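Local coordinates for protein ribosomal RNA small subunit methyltransferase E (Legionella pneumophila, PDB 5O95) that probably methylates N3 of a specific uridine in 16S ribosomal RNA, using S-adenosyl-L-methionine as methyl donor, at residues L35-E38 with Q42-L45. Sequence-based numbering, arbitrary orientation.
Sequences LRME and QLTL
Q42 opens strand 42-46 and meets the loop residue M37 through its backbone carbonyl: O of Q42 lies 3.5 Å from the methyl CE of M37, a van der Waals touch rather than a hydrogen bond. The setting is the PUA-like domain of an RsmE-family protein, where helix 25-34 ends, a short loop follows and the chain enters a mixed sheet; the contact closes that helix-loop-strand connection. The side chain of Q42 leaves the backbone on the side facing away from M37, and a polar glutamine suits this exposed position. Next comes L43, buried and branched, which carries the apolar half of the contact. Its CD2 lies 3.6 Å from CE of M37 and at the same distance from SD, so one methyl rests against both the sulfur and the end of the thioether. Although CB of L43 does not point straight at the loop, the branch at CG brings CD2 round to it. I7 in the loop before strand 8-10, I9 on that strand and V67 on strand 64-74 also touch L43, so the leucine packs among several parts of the domain. Beyond L43 the strand continues away from the loop; T44 hydrogen-bonds through its backbone to I7 and I9, and L45 packs on F53, V67 and I69.

On the loop side, R36 leaves the helix with positive phi (58°), a common way for a helix to end. M37 follows, its backbone hydrogen-bonded to V31 and its side chain also touching I57. Methionine suits this buried place because its unbranched chain is long and flexible: it runs extended as far as SD, then bends at chi3 (66°), which brings CE within contact of both O of Q42 and CD2 of L43.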
# COMPACT_ATOMS: atom_id res chain seq x y z
N LEU B 35 -18.43 11.00 -15.00
CA LEU B 35 -17.61 12.20 -14.94
C LEU B 35 -18.35 13.46 -15.40
O LEU B 35 -17.84 14.56 -15.19
CB LEU B 35 -16.34 12.02 -15.78
CG LEU B 35 -15.40 10.88 -15.41
CD1 LEU B 35 -14.20 10.86 -16.34
CD2 LEU B 35 -14.96 10.97 -13.95
N ARG B 36 -19.51 13.31 -16.04
CA ARG B 36 -20.33 14.45 -16.47
C ARG B 36 -19.59 15.41 -17.40
O ARG B 36 -19.80 16.62 -17.35
CB ARG B 36 -20.92 15.21 -15.28
CG ARG B 36 -21.76 14.37 -14.40
CD ARG B 36 -22.41 15.26 -13.38
NE ARG B 36 -23.34 14.53 -12.54
CZ ARG B 36 -23.74 14.99 -11.36
NH1 ARG B 36 -23.28 16.16 -10.94
NH2 ARG B 36 -24.59 14.30 -10.62
N MET B 37 -18.73 14.87 -18.26
CA MET B 37 -17.95 15.74 -19.13
C MET B 37 -18.81 16.26 -20.28
O MET B 37 -19.81 15.65 -20.67
CB MET B 37 -16.73 15.00 -19.67
CG MET B 37 -15.82 14.54 -18.56
SD MET B 37 -14.31 13.79 -19.13
CE MET B 37 -13.52 15.20 -19.91
N GLU B 38 -18.41 17.42 -20.81
CA GLU B 38 -19.24 18.16 -21.75
C GLU B 38 -18.49 18.37 -23.06
O GLU B 38 -17.27 18.25 -23.14
CB GLU B 38 -19.64 19.51 -21.16
CG GLU B 38 -20.12 19.43 -19.72
CD GLU B 38 -20.45 20.78 -19.14
OE1 GLU B 38 -20.74 21.72 -19.91
OE2 GLU B 38 -20.40 20.92 -17.90
N GLN B 42 -11.30 18.02 -23.08
CA GLN B 42 -10.22 17.19 -23.58
C GLN B 42 -10.17 15.84 -22.88
O GLN B 42 -10.52 15.72 -21.69
CB GLN B 42 -8.88 17.89 -23.37
CG GLN B 42 -8.80 19.25 -24.04
CD GLN B 42 -8.80 19.12 -25.54
OE1 GLN B 42 -8.11 18.26 -26.10
NE2 GLN B 42 -9.58 19.97 -26.21
N LEU B 43 -9.70 14.83 -23.61
CA LEU B 43 -9.48 13.49 -23.09
C LEU B 43 -8.21 12.94 -23.73
O LEU B 43 -7.87 13.28 -24.86
CB LEU B 43 -10.60 12.51 -23.52
CG LEU B 43 -12.01 12.65 -22.97
CD1 LEU B 43 -12.96 11.68 -23.68
CD2 LEU B 43 -11.99 12.36 -21.49
N THR B 44 -7.53 12.08 -23.00
CA THR B 44 -6.42 11.31 -23.53
C THR B 44 -6.89 9.87 -23.56
O THR B 44 -7.08 9.26 -22.50
CB THR B 44 -5.18 11.44 -22.66
OG1 THR B 44 -4.75 12.82 -22.60
CG2 THR B 44 -4.03 10.58 -23.23
N LEU B 45 -7.14 9.33 -24.75
CA LEU B 45 -7.43 7.91 -24.84
C LEU B 45 -6.11 7.16 -24.94
O LEU B 45 -5.11 7.69 -25.41
CB LEU B 45 -8.25 7.61 -26.09
CG LEU B 45 -9.41 8.58 -26.28
CD1 LEU B 45 -10.12 8.29 -27.62
CD2 LEU B 45 -10.39 8.52 -25.11